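Local atomic coordinates of ceramide very long chain fatty acid hydroxylase SCS7 (Saccharomyces cerevisiae, PDB entry 4ZR1), a protein that hydroxylates the very long chain fatty acid of ceramides, probably at C-2, at what is likely a two-zinc catalytic centre. Residues W111-N125 with Y212-V226. Numbering follows the deposited sequence.
Sequences WLPVVVYHMGVALKN and YWAYAGFAGGLFGYV. With TRD (tridecane), chain K.
The imidazole of His118 is sandwiched between two rings: Phe218 presents its edge to one face, with CD2 over the centre of the imidazole and the planes at 61°, while CD2 of Tyr117 lies over the opposite face, nearer the rim. At the imidazole edge, His118 ND1 donates to Val114 O one turn back, 2.9 Å away and close to the ring plane. That oxygen also accepts the backbone N-H of His118 from the other face of its plane; two bonds thus grip it, and the one from ND1 restrains the rotation of the imidazole. The neighbouring Tyr215 packs as a knob among Tyr117, His118, Val121 and Ala122; CG1 of Val121 stands over the Tyr215 ring centre in a CH-pi contact, 3.8 Å from the centroid. Toward the end of TM1 inferred to be lumenal, CB of Asn125 sits over the centre of the Tyr212 ring in a CH-pi contact, and CG1 of Val121 meets the edge of that ring. With CG beside its backbone N (chi1 -60°), Asn125 turns its amide back to hydrogen-bond through ND2 to Val121 O. At the far end, Tyr225 directs its edge toward the face of the Trp111 pyrrole ring in an offset edge-to-face pair.

Small residues bring the backbones together between these aromatic groups: Ala219 CB lies 3.5 Å from Val115 O, and Ala122 CB is 3.7 Å from Ala216 CB. Val114 CG1 and Leu222 CD2 continue the apolar seam at 3.5 Å.

Two transmembrane helices, TM1 and TM4, thus pack roughly antiparallel around the His118, Tyr215 and Phe218 cluster, their segments at 148° with axes 7.5 Å apart at closest. Gly217, Gly221 and Phe218 also line tridecane pockets. Helix 128-154 packs on Val115 and Met119, whereas helix 191-208 covers Trp111 and Leu222 through Pro191 and Phe194.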
ATOM      1  N   TRP A 111      -6.767 -13.538  -9.232  1.00 62.49           N
ATOM      2  CA  TRP A 111      -6.548 -14.380  -8.055  1.00 62.89           C
ATOM      3  C   TRP A 111      -7.755 -15.145  -7.524  1.00 60.28           C
ATOM      4  O   TRP A 111      -7.590 -16.205  -6.923  1.00 71.32           O
ATOM      5  CB  TRP A 111      -5.946 -13.527  -6.943  1.00 57.92           C
ATOM      6  CG  TRP A 111      -4.624 -12.939  -7.368  1.00 64.75           C
ATOM      7  CD1 TRP A 111      -4.286 -11.616  -7.403  1.00 62.06           C
ATOM      8  CD2 TRP A 111      -3.481 -13.655  -7.858  1.00 67.67           C
ATOM      9  NE1 TRP A 111      -2.999 -11.467  -7.860  1.00 62.58           N
ATOM     10  CE2 TRP A 111      -2.485 -12.701  -8.151  1.00 68.17           C
ATOM     11  CE3 TRP A 111      -3.201 -15.009  -8.069  1.00 72.66           C
ATOM     12  CZ2 TRP A 111      -1.235 -13.054  -8.641  1.00 80.18           C
ATOM     13  CZ3 TRP A 111      -1.963 -15.360  -8.553  1.00 81.53           C
ATOM     14  CH2 TRP A 111      -0.990 -14.385  -8.836  1.00 87.65           C
ATOM     15  N   LEU A 112      -8.959 -14.632  -7.742  1.00 61.01           N
ATOM     16  CA  LEU A 112     -10.152 -15.375  -7.352  1.00 68.51           C
ATOM     17  C   LEU A 112     -10.259 -16.762  -8.024  1.00 69.89           C
ATOM     18  O   LEU A 112     -10.790 -17.685  -7.424  1.00 72.40           O
ATOM     19  CB  LEU A 112     -11.408 -14.559  -7.641  1.00 66.42           C
ATOM     20  CG  LEU A 112     -11.711 -13.389  -6.704  1.00 62.28           C
ATOM     21  CD1 LEU A 112     -13.107 -12.834  -6.999  1.00 54.84           C
ATOM     22  CD2 LEU A 112     -11.606 -13.806  -5.257  1.00 62.73           C
ATOM     23  N   PRO A 113      -9.763 -16.925  -9.266  1.00 69.80           N
ATOM     24  CA  PRO A 113      -9.764 -18.321  -9.721  1.00 72.98           C
ATOM     25  C   PRO A 113      -8.799 -19.208  -8.944  1.00 65.95           C
ATOM     26  O   PRO A 113      -9.057 -20.398  -8.806  1.00 62.96           O
ATOM     27  CB  PRO A 113      -9.336 -18.213 -11.189  1.00 69.07           C
ATOM     28  CG  PRO A 113      -9.782 -16.858 -11.598  1.00 68.04           C
ATOM     29  CD  PRO A 113      -9.547 -15.994 -10.387  1.00 72.90           C
ATOM     30  N   VAL A 114      -7.699 -18.651  -8.450  1.00 59.50           N
ATOM     31  CA  VAL A 114      -6.782 -19.448  -7.651  1.00 67.20           C
ATOM     32  C   VAL A 114      -7.439 -19.781  -6.300  1.00 67.29           C
ATOM     33  O   VAL A 114      -7.324 -20.903  -5.819  1.00 70.67           O
ATOM     34  CB  VAL A 114      -5.422 -18.728  -7.453  1.00 64.13           C
ATOM     35  CG1 VAL A 114      -4.523 -19.530  -6.534  1.00 65.42           C
ATOM     36  CG2 VAL A 114      -4.731 -18.539  -8.804  1.00 52.40           C
ATOM     37  N   VAL A 115      -8.153 -18.818  -5.717  1.00 57.33           N
ATOM     38  CA  VAL A 115      -8.888 -19.041  -4.473  1.00 68.41           C
ATOM     39  C   VAL A 115      -9.887 -20.185  -4.603  1.00 72.50           C
ATOM     40  O   VAL A 115      -9.927 -21.096  -3.775  1.00 73.99           O
ATOM     41  CB  VAL A 115      -9.650 -17.776  -4.020  1.00 64.86           C
ATOM     42  CG1 VAL A 115     -10.603 -18.116  -2.901  1.00 61.33           C
ATOM     43  CG2 VAL A 115      -8.683 -16.704  -3.570  1.00 56.00           C
ATOM     44  N   VAL A 116     -10.683 -20.131  -5.662  1.00 69.60           N
ATOM     45  CA  VAL A 116     -11.718 -21.122  -5.909  1.00 65.08           C
ATOM     46  C   VAL A 116     -11.147 -22.514  -6.215  1.00 73.06           C
ATOM     47  O   VAL A 116     -11.728 -23.525  -5.814  1.00 79.68           O
ATOM     48  CB  VAL A 116     -12.631 -20.667  -7.060  1.00 61.05           C
ATOM     49  CG1 VAL A 116     -13.595 -21.774  -7.458  1.00 59.40           C
ATOM     50  CG2 VAL A 116     -13.394 -19.400  -6.659  1.00 53.28           C
ATOM     51  N   TYR A 117     -10.009 -22.576  -6.903  1.00 70.94           N
ATOM     52  CA  TYR A 117      -9.405 -23.869  -7.208  1.00 68.79           C
ATOM     53  C   TYR A 117      -8.890 -24.549  -5.945  1.00 78.87           C
ATOM     54  O   TYR A 117      -9.180 -25.721  -5.710  1.00 83.31           O
ATOM     55  CB  TYR A 117      -8.264 -23.738  -8.207  1.00 65.02           C
ATOM     56  CG  TYR A 117      -7.438 -25.008  -8.329  1.00 69.35           C
ATOM     57  CD1 TYR A 117      -7.807 -26.023  -9.205  1.00 64.91           C
ATOM     58  CD2 TYR A 117      -6.297 -25.197  -7.552  1.00 72.24           C
ATOM     59  CE1 TYR A 117      -7.064 -27.186  -9.301  1.00 66.55           C
ATOM     60  CE2 TYR A 117      -5.552 -26.351  -7.642  1.00 74.96           C
ATOM     61  CZ  TYR A 117      -5.934 -27.345  -8.517  1.00 82.03           C
ATOM     62  OH  TYR A 117      -5.175 -28.498  -8.603  1.00 92.25           O
ATOM     63  N   HIS A 118      -8.110 -23.826  -5.145  1.00 74.11           N
ATOM     64  CA  HIS A 118      -7.552 -24.403  -3.924  1.00 72.50           C
ATOM     65  C   HIS A 118      -8.640 -24.782  -2.921  1.00 76.39           C
ATOM     66  O   HIS A 118      -8.528 -25.790  -2.229  1.00 75.17           O
ATOM     67  CB  HIS A 118      -6.561 -23.445  -3.275  1.00 65.30           C
ATOM     68  CG  HIS A 118      -5.242 -23.372  -3.979  1.00 69.71           C
ATOM     69  ND1 HIS A 118      -5.052 -22.636  -5.127  1.00 64.17           N
ATOM     70  CD2 HIS A 118      -4.043 -23.934  -3.689  1.00 74.34           C
ATOM     71  CE1 HIS A 118      -3.795 -22.753  -5.519  1.00 71.87           C
ATOM     72  NE2 HIS A 118      -3.160 -23.530  -4.660  1.00 75.81           N
ATOM     73  N   MET A 119      -9.697 -23.982  -2.843  1.00 71.43           N
ATOM     74  CA  MET A 119     -10.773 -24.293  -1.917  1.00 72.49           C
ATOM     75  C   MET A 119     -11.595 -25.468  -2.428  1.00 79.49           C
ATOM     76  O   MET A 119     -11.997 -26.333  -1.652  1.00 88.10           O
ATOM     77  CB  MET A 119     -11.676 -23.077  -1.682  1.00 64.86           C
ATOM     78  CG  MET A 119     -12.707 -23.287  -0.568  1.00 64.51           C
ATOM     79  SD  MET A 119     -11.996 -23.930   0.978  1.00 75.76           S
ATOM     80  CE  MET A 119     -13.382 -23.774   2.088  1.00 65.59           C
ATOM     81  N   GLY A 120     -11.849 -25.492  -3.732  1.00 75.00           N
ATOM     82  CA  GLY A 120     -12.593 -26.583  -4.338  1.00 72.55           C
ATOM     83  C   GLY A 120     -11.920 -27.934  -4.143  1.00 75.15           C
ATOM     84  O   GLY A 120     -12.601 -28.930  -3.908  1.00 81.21           O
ATOM     85  N   VAL A 121     -10.590 -27.962  -4.239  1.00 66.21           N
ATOM     86  CA  VAL A 121      -9.801 -29.165  -3.997  1.00 68.39           C
ATOM     87  C   VAL A 121      -9.994 -29.655  -2.569  1.00 79.06           C
ATOM     88  O   VAL A 121     -10.238 -30.839  -2.330  1.00 84.83           O
ATOM     89  CB  VAL A 121      -8.290 -28.923  -4.225  1.00 77.07           C
ATOM     90  CG1 VAL A 121      -7.476 -30.107  -3.710  1.00 72.92           C
ATOM     91  CG2 VAL A 121      -7.993 -28.651  -5.694  1.00 80.78           C
ATOM     92  N   ALA A 122      -9.873 -28.734  -1.622  1.00 73.47           N
ATOM     93  CA  ALA A 122     -10.053 -29.055  -0.217  1.00 68.19           C
ATOM     94  C   ALA A 122     -11.449 -29.631   0.072  1.00 78.32           C
ATOM     95  O   ALA A 122     -11.590 -30.556   0.873  1.00 82.63           O
ATOM     96  CB  ALA A 122      -9.799 -27.821   0.631  1.00 57.50           C
ATOM     97  N   LEU A 123     -12.471 -29.100  -0.591  1.00 78.44           N
ATOM     98  CA  LEU A 123     -13.849 -29.529  -0.350  1.00 71.58           C
ATOM     99  C   LEU A 123     -14.182 -30.901  -0.951  1.00 80.77           C
ATOM    100  O   LEU A 123     -15.294 -31.387  -0.785  1.00 91.82           O
ATOM    101  CB  LEU A 123     -14.834 -28.487  -0.893  1.00 57.94           C
ATOM    102  CG  LEU A 123     -14.905 -27.158  -0.139  1.00 65.97           C
ATOM    103  CD1 LEU A 123     -15.666 -26.123  -0.951  1.00 63.08           C
ATOM    104  CD2 LEU A 123     -15.559 -27.339   1.219  1.00 63.22           C
ATOM    105  N   LYS A 124     -13.232 -31.528  -1.637  1.00 82.21           N
ATOM    106  CA  LYS A 124     -13.461 -32.851  -2.228  1.00 83.01           C
ATOM    107  C   LYS A 124     -12.586 -33.899  -1.518  1.00 83.00           C
ATOM    108  O   LYS A 124     -12.721 -35.098  -1.729  1.00104.23           O
ATOM    109  CB  LYS A 124     -13.165 -32.798  -3.736  1.00 90.72           C
ATOM    110  CG  LYS A 124     -12.976 -34.115  -4.554  1.00145.67           C
ATOM    111  CD  LYS A 124     -13.928 -35.293  -4.283  1.00141.32           C
ATOM    112  CE  LYS A 124     -13.629 -36.460  -5.210  1.00137.18           C
ATOM    113  NZ  LYS A 124     -12.163 -36.775  -5.171  1.00132.46           N
ATOM    114  N   ASN A 125     -11.711 -33.461  -0.625  1.00 67.90           N
ATOM    115  CA  ASN A 125     -10.772 -34.393  -0.022  1.00 66.57           C
ATOM    116  C   ASN A 125     -10.731 -34.291   1.486  1.00 71.67           C
ATOM    117  O   ASN A 125      -9.864 -34.875   2.148  1.00 79.20           O
ATOM    118  CB  ASN A 125      -9.389 -34.158  -0.604  1.00 79.59           C
ATOM    119  CG  ASN A 125      -9.360 -34.355  -2.101  1.00 91.31           C
ATOM    120  OD1 ASN A 125      -9.287 -35.486  -2.576  1.00101.82           O
ATOM    121  ND2 ASN A 125      -9.439 -33.259  -2.857  1.00 88.50           N
ATOM    122  N   TYR A 212      -4.394 -30.975   2.354  1.00 83.52           N
ATOM    123  CA  TYR A 212      -5.683 -30.364   2.009  1.00 75.61           C
ATOM    124  C   TYR A 212      -6.092 -29.292   3.001  1.00 74.12           C
ATOM    125  O   TYR A 212      -6.988 -28.493   2.722  1.00 76.09           O
ATOM    126  CB  TYR A 212      -6.773 -31.424   1.899  1.00 72.16           C
ATOM    127  CG  TYR A 212      -6.510 -32.394   0.780  1.00 86.28           C
ATOM    128  CD1 TYR A 212      -6.564 -31.976  -0.541  1.00 91.69           C
ATOM    129  CD2 TYR A 212      -6.189 -33.719   1.038  1.00 86.16           C
ATOM    130  CE1 TYR A 212      -6.319 -32.851  -1.578  1.00 86.25           C
ATOM    131  CE2 TYR A 212      -5.942 -34.603   0.002  1.00 84.61           C
ATOM    132  CZ  TYR A 212      -6.013 -34.160  -1.301  1.00 83.27           C
ATOM    133  OH  TYR A 212      -5.768 -35.022  -2.337  1.00 96.89           O
ATOM    134  N   TRP A 213      -5.429 -29.269   4.153  1.00 70.48           N
ATOM    135  CA  TRP A 213      -5.583 -28.164   5.090  1.00 71.68           C
ATOM    136  C   TRP A 213      -4.936 -26.916   4.501  1.00 74.50           C
ATOM    137  O   TRP A 213      -5.374 -25.790   4.748  1.00 71.55           O
ATOM    138  CB  TRP A 213      -4.933 -28.473   6.443  1.00 79.42           C
ATOM    139  CG  TRP A 213      -5.567 -29.554   7.287  1.00 89.96           C
ATOM    140  CD1 TRP A 213      -6.326 -30.611   6.862  1.00 89.54           C
ATOM    141  CD2 TRP A 213      -5.474 -29.676   8.712  1.00 88.58           C
ATOM    142  NE1 TRP A 213      -6.718 -31.376   7.941  1.00 84.64           N
ATOM    143  CE2 TRP A 213      -6.203 -30.825   9.087  1.00 86.44           C
ATOM    144  CE3 TRP A 213      -4.849 -28.919   9.712  1.00 84.63           C
ATOM    145  CZ2 TRP A 213      -6.323 -31.236  10.417  1.00 87.97           C
ATOM    146  CZ3 TRP A 213      -4.969 -29.327  11.036  1.00 81.00           C
ATOM    147  CH2 TRP A 213      -5.703 -30.473  11.374  1.00 82.42           C
ATOM    148  N   ALA A 214      -3.860 -27.127   3.744  1.00 78.16           N
ATOM    149  CA  ALA A 214      -3.128 -26.029   3.133  1.00 64.53           C
ATOM    150  C   ALA A 214      -3.944 -25.445   1.996  1.00 62.78           C
ATOM    151  O   ALA A 214      -3.990 -24.234   1.832  1.00 65.98           O
ATOM    152  CB  ALA A 214      -1.777 -26.491   2.641  1.00 69.43           C
ATOM    153  N   TYR A 215      -4.601 -26.307   1.225  1.00 60.03           N
ATOM    154  CA  TYR A 215      -5.485 -25.850   0.164  1.00 69.26           C
ATOM    155  C   TYR A 215      -6.540 -24.902   0.702  1.00 72.75           C
ATOM    156  O   TYR A 215      -6.712 -23.798   0.179  1.00 81.15           O
ATOM    157  CB  TYR A 215      -6.148 -27.032  -0.538  1.00 72.52           C
ATOM    158  CG  TYR A 215      -5.251 -27.669  -1.565  1.00 81.30           C
ATOM    159  CD1 TYR A 215      -5.169 -27.158  -2.855  1.00 78.08           C
ATOM    160  CD2 TYR A 215      -4.467 -28.767  -1.242  1.00 85.89           C
ATOM    161  CE1 TYR A 215      -4.341 -27.723  -3.789  1.00 72.26           C
ATOM    162  CE2 TYR A 215      -3.636 -29.343  -2.175  1.00 79.73           C
ATOM    163  CZ  TYR A 215      -3.580 -28.815  -3.445  1.00 78.00           C
ATOM    164  OH  TYR A 215      -2.750 -29.395  -4.371  1.00 90.41           O
ATOM    165  N   ALA A 216      -7.228 -25.326   1.756  1.00 68.02           N
ATOM    166  CA  ALA A 216      -8.291 -24.524   2.360  1.00 66.28           C
ATOM    167  C   ALA A 216      -7.733 -23.283   3.047  1.00 67.46           C
ATOM    168  O   ALA A 216      -8.298 -22.195   2.935  1.00 68.80           O
ATOM    169  CB  ALA A 216      -9.083 -25.360   3.353  1.00 65.19           C
ATOM    170  N   GLY A 217      -6.626 -23.454   3.764  1.00 60.92           N
ATOM    171  CA  GLY A 217      -5.995 -22.354   4.474  1.00 56.46           C
ATOM    172  C   GLY A 217      -5.427 -21.304   3.533  1.00 70.95           C
ATOM    173  O   GLY A 217      -5.641 -20.107   3.729  1.00 72.84           O
ATOM    174  N   PHE A 218      -4.695 -21.745   2.512  1.00 65.90           N
ATOM    175  CA  PHE A 218      -4.145 -20.824   1.533  1.00 63.21           C
ATOM    176  C   PHE A 218      -5.253 -20.121   0.754  1.00 66.34           C
ATOM    177  O   PHE A 218      -5.136 -18.932   0.447  1.00 70.07           O
ATOM    178  CB  PHE A 218      -3.209 -21.540   0.552  1.00 65.98           C
ATOM    179  CG  PHE A 218      -2.666 -20.643  -0.514  1.00 68.65           C
ATOM    180  CD1 PHE A 218      -1.684 -19.702  -0.212  1.00 70.73           C
ATOM    181  CD2 PHE A 218      -3.144 -20.718  -1.816  1.00 72.50           C
ATOM    182  CE1 PHE A 218      -1.178 -18.853  -1.195  1.00 65.51           C
ATOM    183  CE2 PHE A 218      -2.636 -19.873  -2.808  1.00 70.15           C
ATOM    184  CZ  PHE A 218      -1.657 -18.937  -2.489  1.00 65.43           C
ATOM    185  N   ALA A 219      -6.321 -20.847   0.427  1.00 52.84           N
ATOM    186  CA  ALA A 219      -7.406 -20.239  -0.328  1.00 54.74           C
ATOM    187  C   ALA A 219      -7.945 -19.039   0.446  1.00 63.78           C
ATOM    188  O   ALA A 219      -8.211 -17.987  -0.132  1.00 66.64           O
ATOM    189  CB  ALA A 219      -8.510 -21.251  -0.610  1.00 60.71           C
ATOM    190  N   GLY A 220      -8.079 -19.202   1.761  1.00 67.44           N
ATOM    191  CA  GLY A 220      -8.578 -18.150   2.628  1.00 60.56           C
ATOM    192  C   GLY A 220      -7.653 -16.942   2.736  1.00 62.28           C
ATOM    193  O   GLY A 220      -8.093 -15.800   2.605  1.00 60.61           O
ATOM    194  N   GLY A 221      -6.375 -17.196   2.992  1.00 57.27           N
ATOM    195  CA  GLY A 221      -5.385 -16.142   3.030  1.00 56.69           C
ATOM    196  C   GLY A 221      -5.347 -15.362   1.722  1.00 65.50           C
ATOM    197  O   GLY A 221      -5.228 -14.129   1.720  1.00 59.94           O
ATOM    198  N   LEU A 222      -5.468 -16.078   0.604  1.00 57.80           N
ATOM    199  CA  LEU A 222      -5.441 -15.437  -0.700  1.00 63.69           C
ATOM    200  C   LEU A 222      -6.697 -14.586  -0.908  1.00 68.96           C
ATOM    201  O   LEU A 222      -6.605 -13.454  -1.409  1.00 70.48           O
ATOM    202  CB  LEU A 222      -5.300 -16.478  -1.811  1.00 66.56           C
ATOM    203  CG  LEU A 222      -5.168 -15.903  -3.220  1.00 66.96           C
ATOM    204  CD1 LEU A 222      -3.973 -14.994  -3.295  1.00 57.18           C
ATOM    205  CD2 LEU A 222      -5.046 -17.020  -4.221  1.00 67.79           C
ATOM    206  N   PHE A 223      -7.856 -15.119  -0.508  1.00 57.50           N
ATOM    207  CA  PHE A 223      -9.132 -14.396  -0.614  1.00 59.05           C
ATOM    208  C   PHE A 223      -9.099 -13.121   0.224  1.00 64.23           C
ATOM    209  O   PHE A 223      -9.620 -12.080  -0.175  1.00 69.00           O
ATOM    210  CB  PHE A 223     -10.296 -15.284  -0.167  1.00 56.05           C
ATOM    211  CG  PHE A 223     -11.631 -14.585  -0.147  1.00 60.05           C
ATOM    212  CD1 PHE A 223     -12.338 -14.369  -1.321  1.00 60.60           C
ATOM    213  CD2 PHE A 223     -12.182 -14.151   1.044  1.00 52.28           C
ATOM    214  CE1 PHE A 223     -13.560 -13.727  -1.303  1.00 58.53           C
ATOM    215  CE2 PHE A 223     -13.405 -13.521   1.068  1.00 56.09           C
ATOM    216  CZ  PHE A 223     -14.098 -13.309  -0.108  1.00 61.01           C
ATOM    217  N   GLY A 224      -8.474 -13.220   1.389  1.00 63.11           N
ATOM    218  CA  GLY A 224      -8.307 -12.084   2.265  1.00 65.27           C
ATOM    219  C   GLY A 224      -7.453 -11.022   1.620  1.00 64.47           C
ATOM    220  O   GLY A 224      -7.748  -9.837   1.759  1.00 73.41           O
ATOM    221  N   TYR A 225      -6.406 -11.438   0.905  1.00 69.23           N
ATOM    222  CA  TYR A 225      -5.570 -10.481   0.182  1.00 66.13           C
ATOM    223  C   TYR A 225      -6.389  -9.709  -0.853  1.00 70.49           C
ATOM    224  O   TYR A 225      -6.280  -8.482  -0.954  1.00 71.82           O
ATOM    225  CB  TYR A 225      -4.390 -11.160  -0.523  1.00 57.15           C
ATOM    226  CG  TYR A 225      -3.934 -10.312  -1.680  1.00 59.13           C
ATOM    227  CD1 TYR A 225      -3.242  -9.123  -1.457  1.00 58.09           C
ATOM    228  CD2 TYR A 225      -4.247 -10.659  -2.997  1.00 58.01           C
ATOM    229  CE1 TYR A 225      -2.855  -8.312  -2.518  1.00 58.73           C
ATOM    230  CE2 TYR A 225      -3.867  -9.850  -4.061  1.00 60.91           C
ATOM    231  CZ  TYR A 225      -3.172  -8.677  -3.811  1.00 60.26           C
ATOM    232  OH  TYR A 225      -2.800  -7.866  -4.849  1.00 69.52           O
ATOM    233  N   VAL A 226      -7.189 -10.436  -1.632  1.00 67.47           N
ATOM    234  CA  VAL A 226      -8.032  -9.822  -2.659  1.00 59.50           C
ATOM    235  C   VAL A 226      -9.039  -8.845  -2.065  1.00 60.89           C
ATOM    236  O   VAL A 226      -9.282  -7.774  -2.628  1.00 67.44           O
ATOM    237  CB  VAL A 226      -8.786 -10.880  -3.467  1.00 56.96           C
ATOM    238  CG1 VAL A 226      -9.698 -10.204  -4.484  1.00 54.32           C
ATOM    239  CG2 VAL A 226      -7.779 -11.816  -4.152  1.00 50.93           C
TER
HETATM  240  C1  TRD K 409       1.480 -10.210   0.350  1.00 62.08           C
HETATM  241  C2  TRD K 409       1.574 -11.705   0.630  1.00 64.62           C
HETATM  242  C3  TRD K 409       0.183 -12.319   0.579  1.00 72.58           C
HETATM  243  C4  TRD K 409       0.134 -13.687   1.239  1.00 73.00           C
HETATM  244  C5  TRD K 409      -1.229 -14.324   1.019  1.00 69.39           C
HETATM  245  C6  TRD K 409      -1.201 -15.767   1.479  1.00 73.96           C
HETATM  246  C7  TRD K 409      -1.857 -15.909   2.841  1.00 77.93           C
HETATM  247  C8  TRD K 409      -1.377 -17.157   3.573  1.00 84.60           C
HETATM  248  C9  TRD K 409      -2.453 -17.653   4.531  1.00 84.33           C
HETATM  249  C10 TRD K 409      -1.982 -18.786   5.427  1.00 79.76           C
HETATM  250  C11 TRD K 409      -3.124 -19.299   6.287  1.00 81.99           C
HETATM  251  C12 TRD K 409      -2.674 -20.481   7.134  1.00 82.28           C
HETATM  252  C13 TRD K 409      -3.814 -21.109   7.929  1.00 67.64           C